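Local coordinates for protein transcriptional regulator, GntR family (Ralstonia eutropha, PDB 3IHU) that probably binds DNA as a transcription factor, joining a GntR-type helix-turn-helix domain to an all-helical FCD domain, at residues A[101-106]-A[197-202]; A[116-121]-A[142-147]; A[187-192]-A[202-207]. All coordinates share one frame; numbering follows the deposited sequence. Where two conformers were deposited one is given.

Contact 1 of 3, residues A[101-106]-A[197-202]; sequences LARAAT and EPDAAE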
ATOM      1  N   LEU A 101       0.554  12.651  -0.203  1.00 16.89           N
ATOM      2  CA  LEU A 101      -0.636  12.167   0.487  1.00 15.78           C
ATOM      3  C   LEU A 101      -0.822  12.859   1.875  1.00 17.26           C
ATOM      4  O   LEU A 101      -1.929  13.310   2.218  1.00 17.68           O
ATOM      5  CB  LEU A 101      -0.530  10.676   0.676  1.00 15.77           C
ATOM      6  CG  LEU A 101      -1.700   9.937   1.336  1.00 15.02           C
ATOM      7  CD1 LEU A 101      -2.919   9.880   0.427  1.00 16.34           C
ATOM      8  CD2 LEU A 101      -1.215   8.583   1.881  1.00 14.41           C
ATOM      9  N   ALA A 102       0.251  12.855   2.669  1.00 17.08           N
ATOM     10  CA  ALA A 102       0.286  13.479   4.005  1.00 16.99           C
ATOM     11  C   ALA A 102       0.069  14.966   3.860  1.00 16.77           C
ATOM     12  O   ALA A 102      -0.719  15.566   4.580  1.00 15.49           O
ATOM     13  CB  ALA A 102       1.641  13.208   4.692  1.00 14.98           C
ATOM     14  N   ARG A 103       0.810  15.594   2.941  1.00 16.52           N
ATOM     15  CA  ARG A 103       0.637  17.010   2.692  1.00 16.26           C
ATOM     16  C   ARG A 103      -0.780  17.396   2.402  1.00 18.55           C
ATOM     17  O   ARG A 103      -1.332  18.314   3.031  1.00 20.14           O
ATOM     18  CB  ARG A 103       1.525  17.478   1.551  1.00 17.57           C
ATOM     19  CG  ARG A 103       1.442  18.993   1.261  1.00 15.25           C
ATOM     20  CD  ARG A 103       2.201  19.380  -0.028  1.00 16.41           C
ATOM     21  NE  ARG A 103       2.223  20.828  -0.056  1.00 18.74           N
ATOM     22  CZ  ARG A 103       3.110  21.601   0.561  1.00 20.47           C
ATOM     23  NH1 ARG A 103       4.174  21.109   1.160  1.00 22.94           N
ATOM     24  NH2 ARG A 103       2.936  22.898   0.540  1.00 23.58           N
ATOM     25  N   ALA A 104      -1.420  16.683   1.494  1.00 19.97           N
ATOM     26  CA  ALA A 104      -2.782  17.050   1.110  1.00 20.66           C
ATOM     27  C   ALA A 104      -3.781  16.800   2.267  1.00 20.26           C
ATOM     28  O   ALA A 104      -4.794  17.502   2.363  1.00 18.94           O
ATOM     29  CB  ALA A 104      -3.222  16.311  -0.129  1.00 19.75           C
ATOM     30  N   ALA A 105      -3.553  15.744   3.060  1.00 19.80           N
ATOM     31  CA  ALA A 105      -4.458  15.364   4.122  1.00 19.08           C
ATOM     32  C   ALA A 105      -4.607  16.473   5.157  1.00 18.75           C
ATOM     33  O   ALA A 105      -5.598  16.460   5.879  1.00 18.34           O
ATOM     34  CB  ALA A 105      -4.025  14.011   4.846  1.00 18.38           C
ATOM     35  N   THR A 106      -3.656  17.408   5.228  1.00 18.09           N
ATOM     36  CA  THR A 106      -3.766  18.541   6.132  1.00 19.36           C
ATOM     37  C   THR A 106      -4.987  19.388   5.860  1.00 21.61           C
ATOM     38  O   THR A 106      -5.452  20.111   6.751  1.00 21.28           O
ATOM     39  CB  THR A 106      -2.568  19.495   6.140  1.00 19.14           C
ATOM     40  OG1 THR A 106      -2.378  20.056   4.820  1.00 17.79           O
ATOM     41  CG2 THR A 106      -1.362  18.789   6.643  1.00 19.17           C
ATOM     42  N   GLU A 197       0.070  21.677   9.189  1.00 22.06           N
ATOM     43  CA  GLU A 197       1.058  22.418   8.436  1.00 22.96           C
ATOM     44  C   GLU A 197       1.594  21.554   7.253  1.00 22.70           C
ATOM     45  O   GLU A 197       2.193  20.492   7.463  1.00 22.62           O
ATOM     46  CB  GLU A 197       2.198  22.881   9.336  1.00 23.49           C
ATOM     47  CG  GLU A 197       3.051  24.060   8.657  1.00 27.07           C
ATOM     48  CD  GLU A 197       4.033  23.601   7.566  1.00 30.36           C
ATOM     49  OE1 GLU A 197       4.986  22.877   7.923  1.00 32.36           O
ATOM     50  OE2 GLU A 197       3.859  24.006   6.360  1.00 34.61           O
ATOM     51  N   PRO A 198       1.337  21.995   6.002  1.00 22.47           N
ATOM     52  CA  PRO A 198       1.617  21.076   4.865  1.00 21.64           C
ATOM     53  C   PRO A 198       3.056  20.662   4.675  1.00 21.55           C
ATOM     54  O   PRO A 198       3.316  19.484   4.372  1.00 19.96           O
ATOM     55  CB  PRO A 198       1.075  21.826   3.647  1.00 22.40           C
ATOM     56  CG  PRO A 198       0.692  23.186   4.084  1.00 23.33           C
ATOM     57  CD  PRO A 198       0.519  23.155   5.576  1.00 22.37           C
ATOM     58  N   ASP A 199       3.999  21.579   4.878  1.00 22.23           N
ATOM     59  CA  ASP A 199       5.393  21.227   4.678  1.00 23.14           C
ATOM     60  C   ASP A 199       5.890  20.159   5.654  1.00 22.32           C
ATOM     61  O   ASP A 199       6.659  19.271   5.258  1.00 21.36           O
ATOM     62  CB  ASP A 199       6.326  22.431   4.753  1.00 24.41           C
ATOM     63  CG  ASP A 199       6.232  23.360   3.548  1.00 27.11           C
ATOM     64  OD1 ASP A 199       5.641  23.042   2.489  1.00 30.57           O
ATOM     65  OD2 ASP A 199       6.780  24.445   3.689  1.00 31.98           O
ATOM     66  N   ALA A 200       5.519  20.253   6.932  1.00 21.95           N
ATOM     67  CA  ALA A 200       5.968  19.263   7.906  1.00 20.42           C
ATOM     68  C   ALA A 200       5.215  17.950   7.665  1.00 18.50           C
ATOM     69  O   ALA A 200       5.779  16.894   7.866  1.00 18.40           O
ATOM     70  CB  ALA A 200       5.803  19.730   9.369  1.00 20.26           C
ATOM     71  N   ALA A 201       3.970  18.024   7.245  1.00 17.07           N
ATOM     72  CA  ALA A 201       3.266  16.801   6.844  1.00 17.65           C
ATOM     73  C   ALA A 201       3.968  16.103   5.681  1.00 16.90           C
ATOM     74  O   ALA A 201       4.221  14.916   5.764  1.00 18.13           O
ATOM     75  CB  ALA A 201       1.840  17.066   6.514  1.00 16.92           C
ATOM     76  N   GLU A 202       4.344  16.863   4.634  1.00 18.12           N
ATOM     77  CA  GLU A 202       4.988  16.277   3.468  1.00 16.95           C
ATOM     78  C   GLU A 202       6.283  15.608   3.904  1.00 17.92           C
ATOM     79  O   GLU A 202       6.592  14.487   3.463  1.00 16.04           O
ATOM     80  CB  GLU A 202       5.286  17.311   2.364  1.00 18.17           C
ATOM     81  CG  GLU A 202       5.793  16.624   1.076  1.00 17.33           C
ATOM     82  CD  GLU A 202       5.918  17.586  -0.108  1.00 19.82           C
ATOM     83  OE1 GLU A 202       5.565  18.759   0.048  1.00 17.35           O
ATOM     84  OE2 GLU A 202       6.333  17.125  -1.208  1.00 21.17           O
TER
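A salt-bridge network centred on Arg-103 ties helix 84-105 to the start of helix 198-219 within the FCD domain. The two short helical segments run antiparallel, with 151° between their directions, and their axes come within 7.3 Å. Arg-103 NH1 is held by two carboxylates. Its bond to Asp-199 OD1 is 2.8 Å long and nearly straight (167°). This oxygen lies in the guanidinium plane and uses its anti lone pair. NH2 adds only a weak, longer bond to the same oxygen. Glu-202 OE1 lies 2.9 Å from Arg-103 NH1, but it is tilted out of the guanidinium plane and its bond is more bent. Pro-198 CB sits over the centre of one face of the guanidinium, 3.7 Å from Arg-103 CZ. The arginine reaches this place with an extended chain, its CG anti to the backbone N (chi1 -178°). The shared positive charge probably stabilises both carboxylates.

The small side chains at this crossing are consistent with the close approach of the axes. Ala-102 CB touches Ala-201 O at 3.3 Å. Ala-201 CB meets Thr-106 CG2 at 3.6 Å. The hydroxyl of Thr-106 turns back to its own helix and donates to Arg-103 O, with OG1 2.7 Å from that oxygen. Glu-197 is the N-cap of helix 198-219. Its OE2 accepts from Asp-199 N and its OE1 from Ala-200 N, both from above the carboxylate plane. These bonds cap the turn that carries Pro-198 and Asp-199.

Behind the polar network, Ala-102 and Ala-201 both rest on Val-193 of helix 179-195. Leu-101 and Ala-105 face helix 134-152, where they pack on Leu-148.

Contact 2 of 3, residues A[116-121]-A[142-147]; sequences QALRAS and RHFYRT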
ATOM      1  N   GLN A 116     -11.055  11.846  13.848  1.00 23.64           N
ATOM      2  CA  GLN A 116     -11.418  10.701  14.690  1.00 23.48           C
ATOM      3  C   GLN A 116     -11.093   9.394  14.037  1.00 23.01           C
ATOM      4  O   GLN A 116     -10.573   8.480  14.687  1.00 22.92           O
ATOM      5  CB  GLN A 116     -12.916  10.696  15.041  1.00 24.36           C
ATOM      6  CG  GLN A 116     -13.301  11.778  16.031  1.00 25.56           C
ATOM      7  CD  GLN A 116     -14.752  11.660  16.519  1.00 27.83           C
ATOM      8  OE1 GLN A 116     -15.494  10.746  16.132  1.00 26.75           O
ATOM      9  NE2 GLN A 116     -15.146  12.590  17.371  1.00 25.44           N
ATOM     10  N   ALA A 117     -11.413   9.282  12.752  1.00 22.43           N
ATOM     11  CA  ALA A 117     -10.993   8.131  11.949  1.00 21.10           C
ATOM     12  C   ALA A 117      -9.481   8.000  11.918  1.00 19.63           C
ATOM     13  O   ALA A 117      -8.957   6.916  12.072  1.00 22.01           O
ATOM     14  CB  ALA A 117     -11.558   8.240  10.527  1.00 21.33           C
ATOM     15  N   LEU A 118      -8.760   9.086  11.763  1.00 19.42           N
ATOM     16  CA  LEU A 118      -7.302   9.010  11.620  1.00 18.90           C
ATOM     17  C   LEU A 118      -6.682   8.559  12.953  1.00 19.03           C
ATOM     18  O   LEU A 118      -5.881   7.618  13.017  1.00 19.53           O
ATOM     19  CB  LEU A 118      -6.696  10.340  11.087  1.00 17.94           C
ATOM     20  CG  LEU A 118      -5.247  10.178  10.670  1.00 15.88           C
ATOM     21  CD1 LEU A 118      -5.208   9.410   9.293  1.00 16.93           C
ATOM     22  CD2 LEU A 118      -4.513  11.536  10.644  1.00 16.42           C
ATOM     23  N   ARG A 119      -7.120   9.183  14.042  1.00 20.14           N
ATOM     24  CA  ARG A 119      -6.681   8.804  15.398  1.00 18.58           C
ATOM     25  C   ARG A 119      -7.042   7.363  15.712  1.00 18.80           C
ATOM     26  O   ARG A 119      -6.223   6.610  16.255  1.00 18.11           O
ATOM     27  CB  ARG A 119      -7.234   9.805  16.440  1.00 19.65           C
ATOM     28  CG  ARG A 119      -6.607  11.248  16.304  1.00 21.36           C
ATOM     29  CD  ARG A 119      -6.990  12.193  17.485  1.00 23.14           C
ATOM     30  NE  ARG A 119      -6.486  13.560  17.330  1.00 22.88           N
ATOM     31  CZ  ARG A 119      -5.206  13.931  17.480  1.00 27.42           C
ATOM     32  NH1 ARG A 119      -4.237  13.043  17.800  1.00 30.93           N
ATOM     33  NH2 ARG A 119      -4.872  15.203  17.324  1.00 24.22           N
ATOM     34  N   ALA A 120      -8.230   6.935  15.316  1.00 18.16           N
ATOM     35  CA  ALA A 120      -8.614   5.553  15.537  1.00 18.49           C
ATOM     36  C   ALA A 120      -7.720   4.592  14.745  1.00 18.31           C
ATOM     37  O   ALA A 120      -7.288   3.551  15.283  1.00 16.94           O
ATOM     38  CB  ALA A 120     -10.097   5.334  15.182  1.00 18.50           C
ATOM     39  N   SER A 121      -7.423   4.941  13.476  1.00 18.56           N
ATOM     40  CA  SER A 121      -6.636   4.083  12.657  1.00 18.28           C
ATOM     41  C   SER A 121      -5.283   3.953  13.309  1.00 17.42           C
ATOM     42  O   SER A 121      -4.710   2.851  13.308  1.00 18.27           O
ATOM     43  CB  SER A 121      -6.502   4.602  11.202  1.00 18.66           C
ATOM     44  OG  SER A 121      -5.679   5.758  11.136  1.00 21.36           O
ATOM     45  N   ARG A 142      -3.949  -0.094   5.729  1.00 22.15           N
ATOM     46  CA  ARG A 142      -4.783   0.296   4.605  0.50 22.67           C
ATOM     47  C   ARG A 142      -5.792   1.384   5.041  1.00 22.77           C
ATOM     48  O   ARG A 142      -5.933   2.396   4.340  1.00 21.66           O
ATOM     49  CB  ARG A 142      -5.449  -0.930   3.953  0.50 23.49           C
ATOM     50  CG  ARG A 142      -5.724  -0.775   2.457  0.50 25.73           C
ATOM     51  CD  ARG A 142      -6.037  -2.112   1.716  0.50 25.79           C
ATOM     52  NE  ARG A 142      -4.875  -3.003   1.572  0.50 25.12           N
ATOM     53  CZ  ARG A 142      -3.935  -2.909   0.622  0.50 25.46           C
ATOM     54  NH1 ARG A 142      -3.974  -1.951  -0.293  0.50 24.08           N
ATOM     55  NH2 ARG A 142      -2.938  -3.786   0.603  0.50 24.41           N
ATOM     56  N   HIS A 143      -6.464   1.205   6.186  1.00 20.91           N
ATOM     57  CA  HIS A 143      -7.398   2.187   6.684  1.00 20.73           C
ATOM     58  C   HIS A 143      -6.792   3.580   6.951  1.00 19.33           C
ATOM     59  O   HIS A 143      -7.401   4.620   6.663  1.00 18.33           O
ATOM     60  CB  HIS A 143      -8.071   1.640   7.980  1.00 22.08           C
ATOM     61  CG  HIS A 143      -9.160   2.507   8.489  1.00 25.85           C
ATOM     62  ND1 HIS A 143     -10.191   2.950   7.682  1.00 30.85           N
ATOM     63  CD2 HIS A 143      -9.401   3.017   9.725  1.00 28.68           C
ATOM     64  CE1 HIS A 143     -11.011   3.703   8.398  1.00 29.36           C
ATOM     65  NE2 HIS A 143     -10.557   3.756   9.637  1.00 27.97           N
ATOM     66  N   PHE A 144      -5.596   3.587   7.517  1.00 17.85           N
ATOM     67  CA  PHE A 144      -4.845   4.803   7.753  1.00 17.03           C
ATOM     68  C   PHE A 144      -4.621   5.566   6.439  1.00 15.87           C
ATOM     69  O   PHE A 144      -4.947   6.749   6.333  1.00 12.95           O
ATOM     70  CB  PHE A 144      -3.498   4.397   8.346  1.00 17.20           C
ATOM     71  CG  PHE A 144      -2.587   5.518   8.631  1.00 17.75           C
ATOM     72  CD1 PHE A 144      -2.939   6.492   9.516  1.00 20.31           C
ATOM     73  CD2 PHE A 144      -1.343   5.584   8.036  1.00 20.45           C
ATOM     74  CE1 PHE A 144      -2.063   7.511   9.819  1.00 21.29           C
ATOM     75  CE2 PHE A 144      -0.459   6.606   8.340  1.00 17.84           C
ATOM     76  CZ  PHE A 144      -0.839   7.567   9.243  1.00 19.80           C
ATOM     77  N   TYR A 145      -4.120   4.849   5.427  1.00 16.04           N
ATOM     78  CA  TYR A 145      -3.850   5.457   4.113  1.00 17.30           C
ATOM     79  C   TYR A 145      -5.120   5.950   3.482  1.00 17.77           C
ATOM     80  O   TYR A 145      -5.159   7.063   2.951  1.00 17.95           O
ATOM     81  CB  TYR A 145      -3.144   4.463   3.183  1.00 16.94           C
ATOM     82  CG  TYR A 145      -1.652   4.435   3.369  1.00 19.88           C
ATOM     83  CD1 TYR A 145      -1.074   4.007   4.537  1.00 22.50           C
ATOM     84  CD2 TYR A 145      -0.795   4.815   2.324  1.00 24.33           C
ATOM     85  CE1 TYR A 145       0.288   3.990   4.703  1.00 23.37           C
ATOM     86  CE2 TYR A 145       0.575   4.806   2.493  1.00 25.95           C
ATOM     87  CZ  TYR A 145       1.106   4.391   3.665  1.00 24.58           C
ATOM     88  OH  TYR A 145       2.445   4.387   3.763  1.00 25.17           O
ATOM     89  N   ARG A 146      -6.176   5.138   3.516  1.00 17.69           N
ATOM     90  CA  ARG A 146      -7.439   5.580   2.945  1.00 19.38           C
ATOM     91  C   ARG A 146      -8.003   6.845   3.626  1.00 18.48           C
ATOM     92  O   ARG A 146      -8.518   7.766   2.969  1.00 17.68           O
ATOM     93  CB  ARG A 146      -8.463   4.425   2.954  1.00 19.52           C
ATOM     94  CG  ARG A 146      -9.920   4.825   2.672  1.00 26.30           C
ATOM     95  CD  ARG A 146     -10.128   5.609   1.356  1.00 35.97           C
ATOM     96  NE  ARG A 146      -9.554   4.915   0.190  1.00 42.59           N
ATOM     97  CZ  ARG A 146     -10.212   4.089  -0.627  1.00 44.74           C
ATOM     98  NH1 ARG A 146     -11.491   3.810  -0.433  1.00 45.86           N
ATOM     99  NH2 ARG A 146      -9.572   3.530  -1.650  1.00 45.90           N
ATOM    100  N   THR A 147      -7.872   6.933   4.943  1.00 18.34           N
ATOM    101  CA  THR A 147      -8.334   8.132   5.658  1.00 17.77           C
ATOM    102  C   THR A 147      -7.511   9.330   5.218  1.00 17.57           C
ATOM    103  O   THR A 147      -8.063  10.411   4.943  1.00 15.08           O
ATOM    104  CB  THR A 147      -8.265   7.915   7.184  1.00 18.32           C
ATOM    105  OG1 THR A 147      -8.846   6.642   7.498  1.00 18.12           O
ATOM    106  CG2 THR A 147      -8.990   8.957   7.915  1.00 17.69           C
TER
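Ser-121 fits between the side chains of His-143 and Phe-144. Ser-121 CB lies 3.6 Å from His-143 CD2. Ser-121 OG lies at the edge of the Phe-144 ring, in the ring plane and 3.3 Å from Phe-144 CD1. Leu-118 meets the same ring obliquely, with its CD1 branch 3.7 Å from Phe-144 CD1. One turn further along, Thr-147 CG2 touches Ala-117 CB at 3.7 Å. Thr-147 CB also lies against Leu-118 CD1. No hydrogen bond crosses between the segments.

The contact joins two successive helices, 112-130 and 134-152, which form an antiparallel helical hairpin of the FCD domain. The segment axes lie 9.0 Å apart at 157°.

Two hydroxyls bond within their own helices, which favours the side-chain orientations of both residues. Ser-121 OG is set between its backbone N and carbonyl carbon (chi1 71°). From there Ser-121 OG donates to Leu-118 O at 2.7 Å. Thr-147 OG1 donates to His-143 O at 2.6 Å, while Thr-147 N reaches that oxygen from the opposite face of the carbonyl plane. With OG1 turned back in this way (chi1 -47°), CG2 is left to face helix 112-130. OG1 also sits over one face of the His-143 ring, toward its rim.

Further out, Leu-118 packs on Leu-148 and Met-151 of helix 134-152 and on Leu-194 of helix 179-195. Phe-144 packs on Val-122 and Leu-125 of helix 112-130.

Contact 3 of 3, residues A[187-192]-A[202-207]; sequences RRIATA and EAAGAA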
ATOM      1  N   ARG A 187       2.883   6.985  12.992  1.00 17.87           N
ATOM      2  CA  ARG A 187       2.564   7.882  14.061  1.00 18.13           C
ATOM      3  C   ARG A 187       3.065   9.287  13.779  1.00 17.42           C
ATOM      4  O   ARG A 187       2.334  10.216  14.042  1.00 16.26           O
ATOM      5  CB  ARG A 187       3.116   7.370  15.376  1.00 18.21           C
ATOM      6  CG  ARG A 187       2.410   6.125  15.794  1.00 21.69           C
ATOM      7  CD  ARG A 187       3.118   5.474  16.979  1.00 25.42           C
ATOM      8  NE  ARG A 187       2.573   6.050  18.170  1.00 29.19           N
ATOM      9  CZ  ARG A 187       2.587   5.475  19.360  1.00 31.42           C
ATOM     10  NH1 ARG A 187       3.159   4.270  19.544  1.00 30.51           N
ATOM     11  NH2 ARG A 187       2.011   6.125  20.361  1.00 33.05           N
ATOM     12  N   ARG A 188       4.288   9.442  13.263  1.00 17.74           N
ATOM     13  CA  ARG A 188       4.798  10.789  12.957  1.00 18.53           C
ATOM     14  C   ARG A 188       3.973  11.448  11.825  1.00 18.78           C
ATOM     15  O   ARG A 188       3.715  12.667  11.863  1.00 15.65           O
ATOM     16  CB  ARG A 188       6.308  10.779  12.595  1.00 19.60           C
ATOM     17  CG  ARG A 188       7.224  10.379  13.774  1.00 24.39           C
ATOM     18  CD  ARG A 188       8.642   9.849  13.365  1.00 27.50           C
ATOM     19  NE  ARG A 188       9.509   9.770  14.535  1.00 31.54           N
ATOM     20  CZ  ARG A 188      10.240  10.783  15.027  1.00 33.00           C
ATOM     21  NH1 ARG A 188      10.291  11.966  14.424  1.00 31.00           N
ATOM     22  NH2 ARG A 188      10.957  10.599  16.136  1.00 35.31           N
ATOM     23  N   ILE A 189       3.582  10.649  10.815  1.00 17.85           N
ATOM     24  CA  ILE A 189       2.745  11.166   9.744  1.00 16.95           C
ATOM     25  C   ILE A 189       1.436  11.730  10.339  1.00 16.62           C
ATOM     26  O   ILE A 189       1.084  12.856  10.061  1.00 14.89           O
ATOM     27  CB  ILE A 189       2.416  10.131   8.636  1.00 17.26           C
ATOM     28  CG1 ILE A 189       3.660   9.783   7.818  1.00 18.28           C
ATOM     29  CG2 ILE A 189       1.276  10.680   7.732  1.00 15.68           C
ATOM     30  CD1 ILE A 189       3.557   8.518   6.968  1.00 20.72           C
ATOM     31  N   ALA A 190       0.735  10.922  11.130  1.00 16.17           N
ATOM     32  CA  ALA A 190      -0.530  11.330  11.736  1.00 16.87           C
ATOM     33  C   ALA A 190      -0.359  12.616  12.531  1.00 16.06           C
ATOM     34  O   ALA A 190      -1.092  13.564  12.320  1.00 14.71           O
ATOM     35  CB  ALA A 190      -1.074  10.265  12.614  1.00 15.68           C
ATOM     36  N   THR A 191       0.621  12.619  13.426  1.00 15.10           N
ATOM     37  CA  THR A 191       0.890  13.794  14.236  1.00 15.77           C
ATOM     38  C   THR A 191       1.164  15.055  13.366  1.00 16.15           C
ATOM     39  O   THR A 191       0.611  16.126  13.639  1.00 16.16           O
ATOM     40  CB  THR A 191       1.987  13.499  15.239  1.00 15.62           C
ATOM     41  OG1 THR A 191       1.522  12.449  16.135  1.00 13.71           O
ATOM     42  CG2 THR A 191       2.343  14.768  16.071  1.00 15.37           C
ATOM     43  N   ALA A 192       1.900  14.903  12.259  1.00 15.71           N
ATOM     44  CA  ALA A 192       2.214  16.043  11.392  1.00 15.43           C
ATOM     45  C   ALA A 192       0.958  16.488  10.603  1.00 16.14           C
ATOM     46  O   ALA A 192       0.635  17.693  10.469  1.00 16.00           O
ATOM     47  CB  ALA A 192       3.391  15.700  10.448  1.00 16.52           C
ATOM     48  N   GLU A 202       4.344  16.863   4.634  1.00 18.12           N
ATOM     49  CA  GLU A 202       4.988  16.277   3.468  1.00 16.95           C
ATOM     50  C   GLU A 202       6.283  15.608   3.904  1.00 17.92           C
ATOM     51  O   GLU A 202       6.592  14.487   3.463  1.00 16.04           O
ATOM     52  CB  GLU A 202       5.286  17.311   2.364  1.00 18.17           C
ATOM     53  CG  GLU A 202       5.793  16.624   1.076  1.00 17.33           C
ATOM     54  CD  GLU A 202       5.918  17.586  -0.108  1.00 19.82           C
ATOM     55  OE1 GLU A 202       5.565  18.759   0.048  1.00 17.35           O
ATOM     56  OE2 GLU A 202       6.333  17.125  -1.208  1.00 21.17           O
ATOM     57  N   ALA A 203       7.068  16.311   4.740  1.00 17.94           N
ATOM     58  CA  ALA A 203       8.315  15.762   5.203  1.00 18.43           C
ATOM     59  C   ALA A 203       8.112  14.477   5.956  1.00 18.24           C
ATOM     60  O   ALA A 203       8.898  13.550   5.807  1.00 19.23           O
ATOM     61  CB  ALA A 203       9.099  16.783   6.052  1.00 19.13           C
ATOM     62  N   ALA A 204       7.078  14.401   6.785  1.00 17.70           N
ATOM     63  CA  ALA A 204       6.830  13.174   7.520  1.00 16.78           C
ATOM     64  C   ALA A 204       6.407  11.991   6.602  1.00 16.38           C
ATOM     65  O   ALA A 204       6.808  10.841   6.831  1.00 14.88           O
ATOM     66  CB  ALA A 204       5.792  13.395   8.616  1.00 16.20           C
ATOM     67  N   GLY A 205       5.605  12.262   5.596  1.00 15.43           N
ATOM     68  CA  GLY A 205       5.232  11.201   4.657  1.00 16.48           C
ATOM     69  C   GLY A 205       6.449  10.706   3.880  1.00 16.72           C
ATOM     70  O   GLY A 205       6.655   9.521   3.735  1.00 17.47           O
ATOM     71  N   ALA A 206       7.290  11.613   3.426  1.00 17.62           N
ATOM     72  CA  ALA A 206       8.496  11.226   2.685  1.00 17.99           C
ATOM     73  C   ALA A 206       9.494  10.507   3.604  1.00 18.48           C
ATOM     74  O   ALA A 206      10.111   9.504   3.223  1.00 19.02           O
ATOM     75  CB  ALA A 206       9.119  12.415   2.020  1.00 17.91           C
ATOM     76  N   ALA A 207       9.586  10.967   4.846  1.00 18.38           N
ATOM     77  CA  ALA A 207      10.444  10.328   5.843  1.00 17.46           C
ATOM     78  C   ALA A 207      10.183   8.842   5.931  1.00 17.10           C
ATOM     79  O   ALA A 207      11.119   8.054   6.061  1.00 17.93           O
ATOM     80  CB  ALA A 207      10.266  11.003   7.295  1.00 17.53           C
TER
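Arg-188 O accepts the helical bond from Ala-192 N at 2.9 Å and is also met by the methyl group of Ala-204, whose CB lies 3.9 Å from it. The two segments belong to helices 179-195 and 198-219, consecutive helices of the FCD domain that form a tight antiparallel helical hairpin. Their segment axes lie 8.4 Å apart, with 168° between their directions. The interface is small, its side-chain contacts are apolar, and no hydrogen bond crosses it.

Ala-204 is the central residue. Its CB points at helix 179-195 and meets Ala-192 CB at 3.8 Å. On the inner side of the hairpin, Ile-189 lies against the backbone of the other helix. Its CG1 is anti to the carbonyl carbon (chi1 -69°), which directs that branch to Ala-204 O, 3.5 Å away. Ile-189 CG1 also lies 3.8 Å from Gly-205 CA. Gly-205 has no side chain at this point, and the isoleucine packs directly on its backbone.

The CB of Arg-188 is directed at the neighbouring helix, but the guanidinium turns elsewhere, and NE makes a salt bridge with Asp-184 OD2. The other branch of Ile-189, CG2, packs on Phe-144 of helix 134-152 and on Ala-102 of helix 84-105. The tip of the longer branch, Ile-189 CD1, comes to 3.9 Å from Gly-205 CA.

In the fold
All three contacts lie in the helical FCD domain and pair antiparallel helices. Contacts 2 and 3 each join consecutive helices and follow one another along the chain. Contact 1 brings helix 84-105 to helix 198-219, the last helix of the chain. Contact 2 falls between the two segments of contact 1, and those of contacts 1 and 3 alternate. Contacts 1 and 3 share Glu-202 and helix 198-219, and their centres are about 8 Å apart. Contact 2 lies farther off, its centre about 15 Å from that of contact 1 and 14 Å from that of contact 3. Phe-144 and Leu-118 of contact 2 pack on Ala-190 of contact 3. Five helices are thus linked into one continuous bundle.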